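Local coordinates for cell wall surface anchor family protein (Streptococcus agalactiae serogroup V, PDB 3PF2), which forms the backbone of the type 1 pilus of group B Streptococcus as its major pilin, seen here as a calcium-binding C-terminal fragment, at residues E6-Q18 against K114-T126. Numbering follows the deposited sequence.
With CA (calcium ion), chain B.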
ATOM      1  N   GLU A   6       9.832  15.812  24.367  1.00 19.08           N
ATOM      2  CA  GLU A   6      10.615  15.209  23.290  1.00 17.62           C
ATOM      3  C   GLU A   6       9.672  14.480  22.318  1.00 16.06           C
ATOM      4  O   GLU A   6       8.565  14.114  22.708  1.00 16.04           O
ATOM      5  CB  GLU A   6      11.687  14.282  23.869  1.00 17.32           C
ATOM      6  CG  GLU A   6      12.836  15.054  24.551  1.00 18.33           C
ATOM      7  CD  GLU A   6      13.759  14.173  25.382  1.00 18.90           C
ATOM      8  OE1 GLU A   6      14.089  13.048  24.949  1.00 18.69           O
ATOM      9  OE2 GLU A   6      14.164  14.613  26.487  1.00 19.94           O
ATOM     10  N   PRO A   7      10.099  14.291  21.056  1.00 15.37           N
ATOM     11  CA  PRO A   7       9.137  13.814  20.031  1.00 14.48           C
ATOM     12  C   PRO A   7       8.510  12.425  20.254  1.00 13.98           C
ATOM     13  O   PRO A   7       9.206  11.470  20.586  1.00 13.97           O
ATOM     14  CB  PRO A   7       9.967  13.795  18.746  1.00 14.36           C
ATOM     15  CG  PRO A   7      11.077  14.785  18.989  1.00 15.21           C
ATOM     16  CD  PRO A   7      11.407  14.628  20.454  1.00 14.99           C
ATOM     17  N   LYS A   8       7.193  12.360  20.095  1.00 12.94           N
ATOM     18  CA  LYS A   8       6.475  11.088  19.993  1.00 12.38           C
ATOM     19  C   LYS A   8       6.181  10.926  18.512  1.00 11.64           C
ATOM     20  O   LYS A   8       5.910  11.911  17.817  1.00 12.12           O
ATOM     21  CB  LYS A   8       5.163  11.164  20.766  1.00 12.33           C
ATOM     22  CG  LYS A   8       5.300  11.010  22.275  1.00 15.34           C
ATOM     23  CD  LYS A   8       5.788  12.301  22.900  1.00 17.80           C
ATOM     24  CE  LYS A   8       5.975  12.151  24.377  1.00 19.36           C
ATOM     25  NZ  LYS A   8       6.866  13.253  24.834  1.00 17.22           N
ATOM     26  N   THR A   9       6.211   9.691  18.034  1.00 11.06           N
ATOM     27  CA  THR A   9       6.040   9.431  16.605  1.00 10.49           C
ATOM     28  C   THR A   9       4.933   8.421  16.352  1.00 10.72           C
ATOM     29  O   THR A   9       4.614   7.612  17.204  1.00 11.44           O
ATOM     30  CB  THR A   9       7.356   8.937  15.952  1.00 10.86           C
ATOM     31  OG1 THR A   9       7.951   7.912  16.767  1.00 10.03           O
ATOM     32  CG2 THR A   9       8.338  10.104  15.812  1.00  9.76           C
ATOM     33  N   ASP A  10       4.335   8.500  15.168  1.00 10.64           N
ATOM     34  CA  ASP A  10       3.328   7.527  14.741  1.00  9.92           C
ATOM     35  C   ASP A  10       3.343   7.502  13.228  1.00 10.13           C
ATOM     36  O   ASP A  10       3.828   8.440  12.591  1.00 11.03           O
ATOM     37  CB  ASP A  10       1.935   7.942  15.230  1.00 10.23           C
ATOM     38  CG  ASP A  10       0.831   7.012  14.736  1.00  8.78           C
ATOM     39  OD1 ASP A  10       1.038   5.797  14.710  1.00  9.79           O
ATOM     40  OD2 ASP A  10      -0.257   7.490  14.391  1.00 10.53           O
ATOM     41  N   LYS A  11       2.783   6.448  12.642  1.00  9.48           N
ATOM     42  CA  LYS A  11       2.625   6.398  11.190  1.00  9.68           C
ATOM     43  C   LYS A  11       1.187   5.965  10.893  1.00  9.54           C
ATOM     44  O   LYS A  11       0.634   5.121  11.594  1.00 10.33           O
ATOM     45  CB  LYS A  11       3.636   5.415  10.578  1.00  9.43           C
ATOM     46  CG  LYS A  11       3.786   5.482   9.043  1.00  9.07           C
ATOM     47  CD  LYS A  11       4.787   4.435   8.545  1.00  8.67           C
ATOM     48  CE  LYS A  11       4.958   4.492   7.019  1.00  9.17           C
ATOM     49  NZ  LYS A  11       6.094   3.643   6.545  1.00  9.62           N
ATOM     50  N   ASP A  12       0.592   6.576   9.874  1.00 10.20           N
ATOM     51  CA  ASP A  12      -0.740   6.212   9.383  1.00 10.10           C
ATOM     52  C   ASP A  12      -0.644   5.861   7.899  1.00 10.27           C
ATOM     53  O   ASP A  12       0.399   6.017   7.271  1.00 10.89           O
ATOM     54  CB  ASP A  12      -1.707   7.396   9.512  1.00 10.39           C
ATOM     55  CG  ASP A  12      -2.008   7.774  10.956  1.00 10.51           C
ATOM     56  OD1 ASP A  12      -1.662   6.991  11.886  1.00 11.26           O
ATOM     57  OD2 ASP A  12      -2.576   8.865  11.154  1.00 11.10           O
ATOM     58  N   VAL A  13      -1.750   5.360   7.354  1.00  9.78           N
ATOM     59  CA  VAL A  13      -1.864   5.106   5.931  1.00 10.13           C
ATOM     60  C   VAL A  13      -3.216   5.589   5.441  1.00  9.95           C
ATOM     61  O   VAL A  13      -4.201   5.577   6.198  1.00  9.53           O
ATOM     62  CB  VAL A  13      -1.677   3.613   5.596  1.00 10.26           C
ATOM     63  CG1 VAL A  13      -2.864   2.767   6.112  1.00 11.69           C
ATOM     64  CG2 VAL A  13      -1.415   3.408   4.102  1.00 10.07           C
ATOM     65  N   LYS A  14      -3.229   6.003   4.170  1.00 10.00           N
ATOM     66  CA  LYS A  14      -4.429   6.440   3.419  1.00 10.12           C
ATOM     67  C   LYS A  14      -4.841   7.865   3.758  1.00 10.61           C
ATOM     68  O   LYS A  14      -4.961   8.709   2.861  1.00 10.14           O
ATOM     69  CB  LYS A  14      -5.607   5.433   3.521  1.00 10.13           C
ATOM     70  CG  LYS A  14      -6.799   5.707   2.553  1.00 11.13           C
ATOM     71  CD  LYS A  14      -7.719   4.478   2.470  1.00 12.21           C
ATOM     72  CE  LYS A  14      -8.847   4.708   1.497  1.00 12.35           C
ATOM     73  NZ  LYS A  14      -9.692   3.463   1.359  1.00 12.19           N
ATOM     74  N   LYS A  15      -5.078   8.126   5.042  1.00 10.76           N
ATOM     75  CA  LYS A  15      -5.353   9.465   5.526  1.00 11.19           C
ATOM     76  C   LYS A  15      -4.977   9.526   6.997  1.00 11.11           C
ATOM     77  O   LYS A  15      -4.790   8.490   7.653  1.00 11.19           O
ATOM     78  CB  LYS A  15      -6.844   9.795   5.372  1.00 11.29           C
ATOM     79  CG  LYS A  15      -7.754   8.923   6.254  1.00 11.35           C
ATOM     80  CD  LYS A  15      -9.211   8.989   5.809  1.00 12.96           C
ATOM     81  CE  LYS A  15     -10.116   8.322   6.830  1.00 12.82           C
ATOM     82  NZ  LYS A  15     -11.498   8.134   6.236  1.00 12.93           N
ATOM     83  N   LEU A  16      -4.920  10.741   7.535  1.00 11.08           N
ATOM     84  CA  LEU A  16      -4.662  10.897   8.966  1.00 11.13           C
ATOM     85  C   LEU A  16      -5.729  10.215   9.790  1.00 11.26           C
ATOM     86  O   LEU A  16      -6.941  10.433   9.580  1.00 12.69           O
ATOM     87  CB  LEU A  16      -4.563  12.380   9.356  1.00 10.72           C
ATOM     88  CG  LEU A  16      -3.310  13.084   8.828  1.00 11.03           C
ATOM     89  CD1 LEU A  16      -3.413  14.582   9.121  1.00 13.81           C
ATOM     90  CD2 LEU A  16      -2.060  12.498   9.494  1.00 12.12           C
ATOM     91  N   GLY A  17      -5.274   9.371  10.712  1.00 11.22           N
ATOM     92  CA  GLY A  17      -6.156   8.689  11.646  1.00 11.70           C
ATOM     93  C   GLY A  17      -6.481   7.261  11.241  1.00 11.83           C
ATOM     94  O   GLY A  17      -7.137   6.541  12.008  1.00 12.93           O
ATOM     95  N   GLN A  18      -6.010   6.838  10.069  1.00 10.15           N
ATOM     96  CA  GLN A  18      -6.300   5.482   9.576  1.00 10.31           C
ATOM     97  C   GLN A  18      -5.032   4.628   9.617  1.00 10.25           C
ATOM     98  O   GLN A  18      -3.958   5.111   9.255  1.00 10.65           O
ATOM     99  CB  GLN A  18      -6.892   5.533   8.161  1.00 10.07           C
ATOM    100  CG  GLN A  18      -7.276   4.127   7.596  1.00  9.93           C
ATOM    101  CD  GLN A  18      -8.285   4.143   6.430  1.00 10.75           C
ATOM    102  OE1 GLN A  18      -8.599   3.087   5.866  1.00 14.16           O
ATOM    103  NE2 GLN A  18      -8.775   5.305   6.068  1.00  8.46           N
ATOM    104  N   LYS A 114       0.991  16.986  21.962  1.00 17.59           N
ATOM    105  CA  LYS A 114       2.104  16.522  22.784  1.00 18.19           C
ATOM    106  C   LYS A 114       2.036  15.075  23.245  1.00 17.73           C
ATOM    107  O   LYS A 114       3.061  14.500  23.579  1.00 18.76           O
ATOM    108  CB  LYS A 114       2.363  17.477  23.953  1.00 19.24           C
ATOM    109  CG  LYS A 114       1.228  17.597  24.923  1.00 21.29           C
ATOM    110  CD  LYS A 114       1.548  18.667  25.967  1.00 24.95           C
ATOM    111  CE  LYS A 114       0.528  18.666  27.082  1.00 28.89           C
ATOM    112  NZ  LYS A 114       0.874  19.672  28.130  1.00 33.24           N
ATOM    113  N   ASN A 115       0.840  14.497  23.245  1.00 16.87           N
ATOM    114  CA  ASN A 115       0.603  13.166  23.793  1.00 16.21           C
ATOM    115  C   ASN A 115       0.629  12.102  22.665  1.00 14.91           C
ATOM    116  O   ASN A 115       0.128  12.354  21.572  1.00 14.69           O
ATOM    117  CB  ASN A 115      -0.749  13.221  24.536  1.00 17.94           C
ATOM    118  CG  ASN A 115      -1.178  11.902  25.098  1.00 21.03           C
ATOM    119  OD1 ASN A 115      -1.685  11.052  24.370  1.00 24.07           O
ATOM    120  ND2 ASN A 115      -1.031  11.731  26.420  1.00 22.88           N
ATOM    121  N   GLN A 116       1.231  10.939  22.936  1.00 13.31           N
ATOM    122  CA  GLN A 116       1.284   9.842  21.962  1.00 11.61           C
ATOM    123  C   GLN A 116      -0.116   9.453  21.476  1.00 11.46           C
ATOM    124  O   GLN A 116      -0.302   9.255  20.281  1.00 10.55           O
ATOM    125  CB  GLN A 116       1.965   8.607  22.564  1.00 11.66           C
ATOM    126  CG  GLN A 116       1.960   7.375  21.660  1.00 12.15           C
ATOM    127  CD  GLN A 116       3.014   7.456  20.576  1.00 12.89           C
ATOM    128  OE1 GLN A 116       4.213   7.528  20.872  1.00 12.12           O
ATOM    129  NE2 GLN A 116       2.582   7.450  19.321  1.00 13.22           N
ATOM    130  N   ASP A 117      -1.080   9.306  22.400  1.00 11.05           N
ATOM    131  CA  ASP A 117      -2.433   8.874  21.999  1.00 11.52           C
ATOM    132  C   ASP A 117      -3.127   9.936  21.137  1.00 11.72           C
ATOM    133  O   ASP A 117      -3.814   9.599  20.174  1.00 11.43           O
ATOM    134  CB  ASP A 117      -3.325   8.541  23.198  1.00 12.05           C
ATOM    135  CG  ASP A 117      -2.789   7.416  24.051  1.00 12.69           C
ATOM    136  OD1 ASP A 117      -2.246   6.433  23.501  1.00 14.44           O
ATOM    137  OD2 ASP A 117      -2.931   7.519  25.294  1.00 15.20           O
ATOM    138  N   ALA A 118      -2.962  11.211  21.503  1.00 11.70           N
ATOM    139  CA  ALA A 118      -3.518  12.319  20.703  1.00 11.76           C
ATOM    140  C   ALA A 118      -2.917  12.288  19.302  1.00 11.48           C
ATOM    141  O   ALA A 118      -3.635  12.489  18.304  1.00 12.44           O
ATOM    142  CB  ALA A 118      -3.265  13.685  21.372  1.00 11.57           C
ATOM    143  N   LEU A 119      -1.620  12.003  19.224  1.00 10.92           N
ATOM    144  CA  LEU A 119      -0.947  11.924  17.928  1.00 10.41           C
ATOM    145  C   LEU A 119      -1.547  10.782  17.107  1.00 10.67           C
ATOM    146  O   LEU A 119      -1.916  10.976  15.932  1.00 10.90           O
ATOM    147  CB  LEU A 119       0.573  11.780  18.082  1.00 10.69           C
ATOM    148  CG  LEU A 119       1.313  11.778  16.743  1.00 10.22           C
ATOM    149  CD1 LEU A 119       1.219  13.142  16.019  1.00 12.89           C
ATOM    150  CD2 LEU A 119       2.768  11.323  16.901  1.00 10.87           C
ATOM    151  N   ASP A 120      -1.694   9.617  17.751  1.00 10.88           N
ATOM    152  CA  ASP A 120      -2.214   8.407  17.103  1.00 11.11           C
ATOM    153  C   ASP A 120      -3.620   8.635  16.559  1.00 11.86           C
ATOM    154  O   ASP A 120      -4.005   8.040  15.539  1.00 12.75           O
ATOM    155  CB  ASP A 120      -2.297   7.237  18.101  1.00 11.61           C
ATOM    156  CG  ASP A 120      -0.940   6.718  18.537  1.00 13.08           C
ATOM    157  OD1 ASP A 120       0.096   7.104  17.967  1.00 12.23           O
ATOM    158  OD2 ASP A 120      -0.912   5.882  19.460  1.00 13.95           O
ATOM    159  N   LYS A 121      -4.393   9.463  17.264  1.00 11.54           N
ATOM    160  CA  LYS A 121      -5.810   9.671  16.961  1.00 12.50           C
ATOM    161  C   LYS A 121      -6.039  10.873  16.064  1.00 12.28           C
ATOM    162  O   LYS A 121      -7.178  11.139  15.694  1.00 13.44           O
ATOM    163  CB  LYS A 121      -6.624   9.849  18.247  1.00 12.71           C
ATOM    164  CG  LYS A 121      -7.353   8.598  18.731  1.00 14.18           C
ATOM    165  CD  LYS A 121      -6.382   7.567  19.224  1.00 16.12           C
ATOM    166  CE  LYS A 121      -7.091   6.342  19.792  1.00 17.39           C
ATOM    167  NZ  LYS A 121      -6.107   5.410  20.398  1.00 17.78           N
ATOM    168  N   ALA A 122      -4.978  11.602  15.727  1.00 11.94           N
ATOM    169  CA  ALA A 122      -5.115  12.845  14.948  1.00 11.62           C
ATOM    170  C   ALA A 122      -5.703  12.574  13.562  1.00 11.55           C
ATOM    171  O   ALA A 122      -5.249  11.675  12.856  1.00 11.64           O
ATOM    172  CB  ALA A 122      -3.768  13.561  14.819  1.00 11.78           C
ATOM    173  N   THR A 123      -6.731  13.345  13.196  1.00 12.06           N
ATOM    174  CA  THR A 123      -7.390  13.179  11.894  1.00 12.75           C
ATOM    175  C   THR A 123      -7.238  14.436  11.036  1.00 13.73           C
ATOM    176  O   THR A 123      -7.716  14.502   9.887  1.00 13.79           O
ATOM    177  CB  THR A 123      -8.883  12.830  12.056  1.00 12.15           C
ATOM    178  OG1 THR A 123      -9.540  13.853  12.818  1.00 13.50           O
ATOM    179  CG2 THR A 123      -9.060  11.476  12.753  1.00 13.24           C
ATOM    180  N   ALA A 124      -6.580  15.431  11.619  1.00 14.07           N
ATOM    181  CA  ALA A 124      -6.345  16.717  10.993  1.00 14.30           C
ATOM    182  C   ALA A 124      -5.066  17.277  11.593  1.00 15.30           C
ATOM    183  O   ALA A 124      -4.608  16.820  12.643  1.00 15.56           O
ATOM    184  CB  ALA A 124      -7.527  17.673  11.238  1.00 15.25           C
ATOM    185  N   ASN A 125      -4.496  18.258  10.908  1.00 15.44           N
ATOM    186  CA  ASN A 125      -3.262  18.918  11.352  1.00 15.56           C
ATOM    187  C   ASN A 125      -3.539  20.406  11.161  1.00 16.46           C
ATOM    188  O   ASN A 125      -3.600  20.900  10.039  1.00 16.77           O
ATOM    189  CB  ASN A 125      -2.080  18.430  10.507  1.00 15.15           C
ATOM    190  CG  ASN A 125      -0.727  18.919  11.010  1.00 13.63           C
ATOM    191  OD1 ASN A 125      -0.631  19.606  12.012  1.00 14.08           O
ATOM    192  ND2 ASN A 125       0.322  18.581  10.276  1.00 15.30           N
ATOM    193  N   THR A 126      -3.778  21.082  12.280  1.00 17.44           N
ATOM    194  CA  THR A 126      -4.237  22.469  12.296  1.00 18.38           C
ATOM    195  C   THR A 126      -3.376  23.294  13.258  1.00 19.05           C
ATOM    196  O   THR A 126      -2.650  22.742  14.081  1.00 18.53           O
ATOM    197  CB  THR A 126      -5.711  22.581  12.748  1.00 18.38           C
ATOM    198  OG1 THR A 126      -5.860  22.096  14.094  1.00 20.04           O
ATOM    199  CG2 THR A 126      -6.660  21.803  11.818  1.00 19.62           C
TER
HETATM  200 CA    CA B   1      -1.003   5.368  13.290  1.00 11.25          CA
HETATM  201  O   HOH W   1       5.477  15.488  23.992  1.00 25.49           O
HETATM  202  O   HOH W   2       6.752   7.533  19.944  1.00 12.61           O
HETATM  203  O   HOH W   3      -8.395  12.276   8.331  1.00 13.67           O
HETATM  204  O   HOH W   4      -2.811   5.517  14.843  1.00 11.78           O
HETATM  205  O   HOH W   5      -0.403   3.201  14.030  1.00 13.05           O
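A short helix, 116-121, lies almost parallel to the edge strand 9-13 of a five-stranded antiparallel sheet, their axes 8.2 Å apart and 17° from parallel, with Lys8 beside Gln116 and Asp10 beside Asp120. One direct hydrogen bond crosses: Gln116 NE2 gives a nearly straight bond (176°) to Thr9 O, 2.9 Å away. The donor stands above the carbonyl plane of Thr9, while the acceptor lies in the amide plane of Gln116. The same NE2 donates to Asp120 OD1 on the syn side of that carboxylate, though tilted out of its plane, and Gln116 OE1 accepts from a water that also receives Thr9 N; with both ends engaged, the rotation of the amide is fixed. Its reach comes from CG set anti to the backbone N and a bend at chi2. One turn further along the helix, Leu119 CD2 meets the strand backbone, 3.3 Å from Lys8 O.

The sheet belongs to the Ig-like, CNA-type domain of the pilin, and strand 9-13 carries Lys11, whose NZ is joined to Asn152 CG in an isopeptide bond. Asp10 binds calcium through both carboxylate oxygens, with Lys11 O, Asp12 OD1 and Asp19 as further protein ligands. The helix joins this site through a water, bound to the metal at 2.4 Å and donating to Asp120 O. Asp120 OD1 also comes within 3.3 Å of Asp10 CG, the carboxylate planes 58° apart; the calcium, Lys34 as a further partner of Asp10, and the salt bridge of Asp120 OD2 with Arg175 NH2 probably ease this approach of like charges.

Past the strand, the type II turn from Lys15 to Gln18 brings Leu16 against 122-125, its CD1 4.0 Å from Ala124 C. From above the carboxylate plane, Gly17 N donates to Asp12 OD2, which also takes a salt bridge from Lys34. A water bridges Leu16 O and Thr123 O.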